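Local coordinates for protein glycosyl hydrolase family 26 (Bacteroides ovatus, PDB 4ZXO) that probably hydrolyses internal beta-1,4-mannosidic bonds of mannans such as galactomannan, as a beta-mannanase of glycoside hydrolase family 26, at residues K25-G30 with P288-Y293; V236-R241 with S279-G284; V325-S328 with K332-F335. All coordinates share one frame; numbering follows the deposited sequence.

Interaction 1: K25-G30 with P288-Y293; sequences KGILFG and PVIEKY
Ile27 and Ile290 meet through the delta methyl of Ile27: its CD1 lies 4.1 Å from both CG1 and CD1 of Ile290, and this aliphatic touch carries the apolar part of the contact. The two chains slant across each other. Ile290 holds CG1 between its own backbone N and carbonyl carbon (chi1 63°), which lays CD1 out toward the strand; on Ile27 the chain beyond CB is extended (chi2 172°), and its delta methyl is carried over to the last residues of helix 281-290.

The same methyl also rests on backbone. Ile27 CD1 lies 3.7 Å from Ile290 O and, more loosely, 4.3 Å from Tyr293 O, the two residues that begin and close a type I beta turn. Ile290 O is engaged by Tyr293 N at 3.1 Å within that turn, which satisfies a carbonyl that otherwise faces a hydrocarbon. No hydrogen bond joins the two segments, and the nearest pair of CA atoms, those of Ile27 and Glu291, stands 8.2 Å apart.

Polar groups near the contact have partners beyond it: Tyr293 OH bonds to Asn249 and Thr253 of helix 241-262, and Glu291 forms a salt bridge with Lys332. Ile27 also packs on Val298, and Ile290 on Leu295 and Ile333.

Here a buried strand side chain meets the last residues of helix 281-290 and the turn that leads on to strand 295-300, the layering of sheet against outer helices expected of the (beta/alpha)8, or TIM, barrel of family 26 glycoside hydrolases.

Interaction 2: V236-R241 with S279-G284; sequences VYQFER and SLWWTG
In the (beta/alpha)8 barrel, the loop after strand 231-235 is tied to the start of helix 281-290 by two hydrogen bonds, one from an indole and one from a guanidinium. Gln238 OE1 takes the indole N-H of Trp281, with NE1 to OE1 at 2.7 Å and an N-H...O angle of 165°, so the bond is short and nearly straight. The oxygen sits at the edge of the ring, in its plane. From the glutamine's side the approach is less regular: NE1 stands well above the plane of the amide, and amide and ring are turned 60° against each other. Gln238 reaches across as an extended chain, with CG anti to its N (chi1 176°), and the two side chains lie antiparallel as they pass. Both residues are buried, and the bond satisfies the indole nitrogen in that setting.

Nearer the surface, Arg241 stretches out from CG to NE and offers NH2 to Gly284 O at 3.0 Å. The carbonyl oxygen lies in the guanidinium plane, while NH2 comes in from above the plane of the carbonyl; the bond is bent. Arg241 NE bonds to Thr285 OG1, so two nitrogens of one group grip neighbouring residues of the same helix, which should fix the rotation of the guanidinium.

Arg241 begins helix 241-262, with Glu240 at its N-cap, where the carboxylate caps the backbone N of Gln243. Gln238 packs on Tyr244 of that helix, and Trp281 on Leu273, Ile276 and Leu286. The contact thus spans from the loop after strand 231-235 and the first turn of helix 241-262 to the first turn of helix 281-290.

Interaction 3: V325-S328 with K332-F335; sequences VKFS and KILF. With K (potassium ion), chain B.
With CG anti to its backbone N (chi1 166°), the ring of Phe327 swings from the end of its helix over Ile333, whose CG1 lies beside its own N (chi1 -52°) and whose CG2 is anti to that N, beside the carbonyl carbon. Both branches of the isoleucine therefore meet the phenylalanine: CG1 makes a CH-pi contact over one face, 4.2 Å from the centroid of the Phe327 ring, and Ile333 CG2 lies 3.8 Å from Phe327 CE2. The side chains cross at about a right angle. A second touch brings Ser328 CB to 3.5 Å from Phe335 CE2, while Ser328 OG turns back to bond Val325 O at 2.7 Å within its helix.

The backbones are joined by a potassium ion, bound by Ser328 O at 2.6 Å and Ile333 O at 2.4 Å. Ser330 O and four waters, one of them at a long 3.1 Å from the potassium, complete the site, so the ion draws together carbonyls from the helix end, the connecting loop and the strand.

Helix 321-328 thereby lies against strand 333-334, which pairs in parallel with strand 27-32; Phe327 also meets Trp282 and Leu286 of helix 281-290, and Phe335 packs on helix 49-54.

How the interactions relate
The three contacts lie on the same side of the chain's centre. Interactions 1 and 2 share helix 281-290 and use opposite ends of it, their centres about 14 Å apart; along the chain, interaction 2 is nested inside the loop closed by interaction 1. Interactions 1 and 3, with centres about 9 Å apart, reach the same sheet through neighbouring strands 27-32 and 333-334: Ile27 N lies 2.8 Å from Lys332 O, and Ile27 O 2.8 Å from Leu334 N, both probable hydrogen bonds. The nearest side-chain atom of Ile27 is about 9 Å from the potassium ion of interaction 3. Interactions 2 and 3 touch through Trp282 CB and Phe327 CB, 3.5 Å apart.

Interaction 1: K25-G30 with P288-Y293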
# COMPACT_ATOMS: atom_id res chain seq x y z
N LYS A 25 3.88 16.62 10.44
CA LYS A 25 2.52 16.83 9.88
C LYS A 25 1.49 15.86 10.43
O LYS A 25 0.31 16.18 10.47
CB LYS A 25 2.55 16.69 8.34
CG LYS A 25 3.49 17.66 7.59
CD LYS A 25 3.05 19.10 7.73
CE LYS A 25 1.86 19.39 6.85
NZ LYS A 25 1.54 20.89 6.89
N GLY A 26 1.92 14.64 10.77
CA GLY A 26 0.95 13.64 11.24
C GLY A 26 0.93 12.45 10.30
O GLY A 26 1.77 12.35 9.40
N ILE A 27 -0.05 11.59 10.52
CA ILE A 27 -0.16 10.28 9.87
C ILE A 27 -1.38 10.27 8.96
O ILE A 27 -2.50 10.36 9.46
CB ILE A 27 -0.30 9.15 10.89
CG1 ILE A 27 0.79 9.17 11.96
CG2 ILE A 27 -0.25 7.79 10.16
CD1 ILE A 27 0.58 8.17 13.10
N LEU A 28 -1.21 10.15 7.65
CA LEU A 28 -2.39 10.02 6.78
C LEU A 28 -3.12 8.75 7.04
O LEU A 28 -2.49 7.71 7.15
CB LEU A 28 -1.96 10.05 5.30
CG LEU A 28 -1.34 11.38 4.82
CD1 LEU A 28 -0.43 11.13 3.57
CD2 LEU A 28 -2.43 12.40 4.54
N PHE A 29 -4.45 8.81 7.11
CA PHE A 29 -5.22 7.60 7.26
C PHE A 29 -5.65 7.04 5.92
O PHE A 29 -6.14 7.81 5.07
CB PHE A 29 -6.46 7.85 8.10
CG PHE A 29 -7.23 6.57 8.38
CD1 PHE A 29 -6.75 5.64 9.32
CD2 PHE A 29 -8.35 6.24 7.65
CE1 PHE A 29 -7.43 4.42 9.55
CE2 PHE A 29 -9.02 5.03 7.89
CZ PHE A 29 -8.57 4.13 8.83
N GLY A 30 -5.55 5.71 5.76
CA GLY A 30 -5.80 5.04 4.51
C GLY A 30 -6.82 3.91 4.58
O GLY A 30 -6.96 3.25 5.62
N PRO A 288 -2.87 4.42 20.31
CA PRO A 288 -1.76 4.52 21.28
C PRO A 288 -0.47 3.89 20.81
O PRO A 288 0.60 4.32 21.27
CB PRO A 288 -2.26 3.77 22.52
CG PRO A 288 -3.78 3.86 22.42
CD PRO A 288 -4.09 3.80 20.90
N VAL A 289 -0.54 2.95 19.87
CA VAL A 289 0.68 2.40 19.31
C VAL A 289 1.23 3.30 18.24
O VAL A 289 2.39 3.69 18.34
CB VAL A 289 0.46 0.99 18.72
CG1 VAL A 289 1.77 0.48 18.10
CG2 VAL A 289 0.02 0.04 19.83
N ILE A 290 0.43 3.65 17.23
CA ILE A 290 1.01 4.31 16.06
C ILE A 290 1.44 5.74 16.36
O ILE A 290 2.36 6.23 15.72
CB ILE A 290 0.07 4.29 14.82
CG1 ILE A 290 -1.22 5.04 15.06
CG2 ILE A 290 -0.23 2.84 14.40
CD1 ILE A 290 -2.08 5.15 13.82
N GLU A 291 0.83 6.39 17.35
CA GLU A 291 1.18 7.79 17.61
C GLU A 291 2.58 7.96 18.15
O GLU A 291 3.08 9.09 18.17
CB GLU A 291 0.18 8.43 18.57
CG GLU A 291 0.29 7.91 19.99
CD GLU A 291 -0.80 8.48 20.90
OE1 GLU A 291 -1.49 9.44 20.46
OE2 GLU A 291 -0.98 7.99 22.04
N LYS A 292 3.22 6.86 18.53
CA LYS A 292 4.58 6.91 19.06
C LYS A 292 5.65 6.90 17.95
O LYS A 292 6.84 6.97 18.23
CB LYS A 292 4.83 5.71 20.00
CG LYS A 292 3.85 5.59 21.18
CD LYS A 292 4.32 4.58 22.16
CE LYS A 292 4.32 3.19 21.63
NZ LYS A 292 4.89 2.26 22.70
N TYR A 293 5.23 6.79 16.70
CA TYR A 293 6.17 6.57 15.60
C TYR A 293 5.89 7.54 14.48
O TYR A 293 4.74 7.88 14.25
CB TYR A 293 6.06 5.13 15.07
CG TYR A 293 6.30 4.10 16.13
CD1 TYR A 293 7.62 3.73 16.49
CD2 TYR A 293 5.24 3.51 16.81
CE1 TYR A 293 7.84 2.80 17.46
CE2 TYR A 293 5.48 2.61 17.82
CZ TYR A 293 6.75 2.23 18.11
OH TYR A 293 7.00 1.30 19.12

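Interaction 2: V236-R241 with S279-G284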
# COMPACT_ATOMS: atom_id res chain seq x y z
N VAL A 236 0.93 -5.61 9.24
CA VAL A 236 0.74 -6.31 10.51
C VAL A 236 -0.71 -6.18 10.91
O VAL A 236 -1.20 -5.06 11.08
CB VAL A 236 1.65 -5.72 11.67
CG1 VAL A 236 1.42 -6.51 12.96
CG2 VAL A 236 3.14 -5.65 11.26
N TYR A 237 -1.41 -7.33 11.01
CA TYR A 237 -2.83 -7.35 11.41
C TYR A 237 -3.01 -7.81 12.85
O TYR A 237 -2.16 -8.52 13.40
CB TYR A 237 -3.64 -8.27 10.48
CG TYR A 237 -3.88 -7.65 9.12
CD1 TYR A 237 -5.08 -6.97 8.82
CD2 TYR A 237 -2.91 -7.73 8.14
CE1 TYR A 237 -5.28 -6.40 7.58
CE2 TYR A 237 -3.10 -7.14 6.89
CZ TYR A 237 -4.28 -6.47 6.62
OH TYR A 237 -4.46 -5.90 5.37
N GLN A 238 -4.11 -7.41 13.47
CA GLN A 238 -4.40 -7.92 14.79
C GLN A 238 -5.13 -9.27 14.76
O GLN A 238 -6.22 -9.41 14.18
CB GLN A 238 -5.23 -6.94 15.61
CG GLN A 238 -5.59 -7.57 16.98
CD GLN A 238 -6.23 -6.57 17.94
OE1 GLN A 238 -5.81 -5.40 18.01
NE2 GLN A 238 -7.24 -7.03 18.69
N PHE A 239 -4.54 -10.26 15.41
CA PHE A 239 -5.20 -11.54 15.59
C PHE A 239 -5.55 -11.73 17.04
O PHE A 239 -6.63 -12.25 17.36
CB PHE A 239 -4.32 -12.70 15.06
CG PHE A 239 -4.13 -12.61 13.62
CD1 PHE A 239 -5.19 -12.90 12.77
CD2 PHE A 239 -2.95 -12.15 13.08
CE1 PHE A 239 -5.06 -12.76 11.37
CE2 PHE A 239 -2.80 -12.04 11.68
CZ PHE A 239 -3.86 -12.32 10.84
N GLU A 240 -4.66 -11.30 17.92
CA GLU A 240 -4.93 -11.24 19.36
C GLU A 240 -4.33 -9.92 19.87
O GLU A 240 -3.27 -9.52 19.43
CB GLU A 240 -4.34 -12.45 20.06
CG GLU A 240 -4.68 -12.52 21.54
CD GLU A 240 -3.66 -11.83 22.41
OE1 GLU A 240 -2.48 -11.74 22.01
OE2 GLU A 240 -4.08 -11.36 23.49
N ARG A 241 -5.03 -9.23 20.77
CA ARG A 241 -4.64 -7.86 21.03
C ARG A 241 -3.25 -7.71 21.64
O ARG A 241 -2.49 -6.85 21.19
CB ARG A 241 -5.65 -7.21 21.96
CG ARG A 241 -5.37 -5.77 22.27
CD ARG A 241 -6.50 -5.16 23.10
NE ARG A 241 -6.24 -3.74 23.27
CZ ARG A 241 -5.52 -3.23 24.26
NH1 ARG A 241 -4.96 -4.05 25.16
NH2 ARG A 241 -5.37 -1.92 24.37
N SER A 279 -15.21 -2.40 20.17
CA SER A 279 -15.87 -1.13 19.90
C SER A 279 -14.93 0.07 20.15
O SER A 279 -15.23 1.22 19.70
CB SER A 279 -17.12 -1.02 20.74
OG SER A 279 -16.79 -0.87 22.11
N LEU A 280 -13.80 -0.18 20.82
CA LEU A 280 -12.82 0.87 21.14
C LEU A 280 -11.49 0.61 20.47
O LEU A 280 -10.45 1.05 20.96
CB LEU A 280 -12.59 0.98 22.65
CG LEU A 280 -13.82 1.37 23.48
CD1 LEU A 280 -13.49 1.37 24.94
CD2 LEU A 280 -14.29 2.74 23.05
N TRP A 281 -11.51 -0.10 19.35
CA TRP A 281 -10.22 -0.52 18.75
C TRP A 281 -9.36 0.65 18.32
O TRP A 281 -8.14 0.64 18.52
CB TRP A 281 -10.41 -1.43 17.53
CG TRP A 281 -9.13 -2.06 17.08
CD1 TRP A 281 -8.44 -3.04 17.72
CD2 TRP A 281 -8.39 -1.76 15.90
NE1 TRP A 281 -7.31 -3.36 17.04
CE2 TRP A 281 -7.25 -2.59 15.90
CE3 TRP A 281 -8.57 -0.84 14.85
CZ2 TRP A 281 -6.28 -2.55 14.89
CZ3 TRP A 281 -7.59 -0.82 13.80
CH2 TRP A 281 -6.47 -1.69 13.84
N TRP A 282 -10.00 1.66 17.74
CA TRP A 282 -9.26 2.77 17.10
C TRP A 282 -8.49 3.62 18.12
O TRP A 282 -7.29 3.86 17.95
CB TRP A 282 -10.24 3.65 16.30
CG TRP A 282 -10.96 2.85 15.29
CD1 TRP A 282 -12.21 2.30 15.40
CD2 TRP A 282 -10.44 2.38 14.05
NE1 TRP A 282 -12.51 1.53 14.29
CE2 TRP A 282 -11.44 1.60 13.42
CE3 TRP A 282 -9.23 2.60 13.38
CZ2 TRP A 282 -11.25 0.97 12.19
CZ3 TRP A 282 -9.05 2.00 12.14
CH2 TRP A 282 -10.07 1.18 11.56
N THR A 283 -9.18 4.08 19.18
CA THR A 283 -8.49 4.88 20.19
C THR A 283 -7.88 4.06 21.28
O THR A 283 -6.97 4.52 21.97
CB THR A 283 -9.41 5.92 20.89
OG1 THR A 283 -10.47 5.25 21.61
CG2 THR A 283 -10.00 6.85 19.83
N GLY A 284 -8.36 2.84 21.44
CA GLY A 284 -7.89 2.06 22.56
C GLY A 284 -6.76 1.11 22.25
O GLY A 284 -6.06 0.68 23.14

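Interaction 3: V325-S328 with K332-F335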
# COMPACT_ATOMS: atom_id res chain seq x y z
N VAL A 325 -14.84 7.73 14.80
CA VAL A 325 -15.03 9.19 14.70
C VAL A 325 -14.07 9.90 15.67
O VAL A 325 -13.41 10.84 15.29
CB VAL A 325 -16.47 9.61 14.97
CG1 VAL A 325 -16.55 11.18 15.04
CG2 VAL A 325 -17.39 9.11 13.82
N LYS A 326 -13.99 9.42 16.92
CA LYS A 326 -13.11 10.02 17.90
C LYS A 326 -11.62 9.93 17.45
O LYS A 326 -10.85 10.88 17.58
CB LYS A 326 -13.31 9.33 19.25
CG LYS A 326 -12.41 9.81 20.38
CD LYS A 326 -12.88 9.19 21.73
CE LYS A 326 -11.76 8.96 22.76
NZ LYS A 326 -10.95 10.19 22.95
N PHE A 327 -11.25 8.76 16.95
CA PHE A 327 -9.91 8.56 16.37
C PHE A 327 -9.62 9.55 15.26
O PHE A 327 -8.53 10.13 15.18
CB PHE A 327 -9.86 7.12 15.86
CG PHE A 327 -8.72 6.77 14.95
CD1 PHE A 327 -7.48 6.36 15.46
CD2 PHE A 327 -8.89 6.82 13.56
CE1 PHE A 327 -6.44 5.95 14.60
CE2 PHE A 327 -7.84 6.46 12.69
CZ PHE A 327 -6.61 6.02 13.22
N SER A 328 -10.61 9.77 14.41
CA SER A 328 -10.43 10.64 13.25
C SER A 328 -10.20 12.07 13.69
O SER A 328 -9.56 12.79 12.97
CB SER A 328 -11.61 10.58 12.28
OG SER A 328 -12.75 11.29 12.76
N LYS A 332 -3.28 13.92 15.24
CA LYS A 332 -2.22 13.09 14.66
C LYS A 332 -2.66 12.38 13.41
O LYS A 332 -1.82 11.84 12.71
CB LYS A 332 -1.74 12.07 15.70
CG LYS A 332 -1.24 12.80 16.93
CD LYS A 332 -0.78 11.89 18.04
CE LYS A 332 -0.19 12.74 19.18
NZ LYS A 332 0.20 11.88 20.31
N ILE A 333 -3.96 12.34 13.12
CA ILE A 333 -4.42 11.49 12.02
C ILE A 333 -5.07 12.33 10.95
O ILE A 333 -6.00 13.09 11.27
CB ILE A 333 -5.46 10.43 12.51
CG1 ILE A 333 -4.95 9.63 13.72
CG2 ILE A 333 -5.91 9.42 11.39
CD1 ILE A 333 -3.69 8.83 13.49
N LEU A 334 -4.63 12.15 9.70
CA LEU A 334 -4.95 13.11 8.65
C LEU A 334 -5.88 12.51 7.59
O LEU A 334 -5.65 11.42 7.05
CB LEU A 334 -3.70 13.62 7.98
CG LEU A 334 -2.62 14.19 8.89
CD1 LEU A 334 -1.38 14.46 8.05
CD2 LEU A 334 -3.07 15.43 9.62
N PHE A 335 -6.90 13.27 7.25
CA PHE A 335 -7.88 12.92 6.25
C PHE A 335 -7.88 14.06 5.25
O PHE A 335 -7.44 15.18 5.56
CB PHE A 335 -9.32 12.76 6.86
CG PHE A 335 -9.44 11.59 7.79
CD1 PHE A 335 -10.13 10.44 7.39
CD2 PHE A 335 -8.88 11.65 9.08
CE1 PHE A 335 -10.24 9.32 8.25
CE2 PHE A 335 -8.98 10.55 9.93
CZ PHE A 335 -9.65 9.37 9.51
K K B . -7.69 14.43 12.33
O HOH W 1 -8.30 16.49 13.84
O HOH W 2 -8.64 17.27 11.44
O HOH W 3 -9.08 14.89 10.36
O HOH W 4 -6.37 16.74 11.67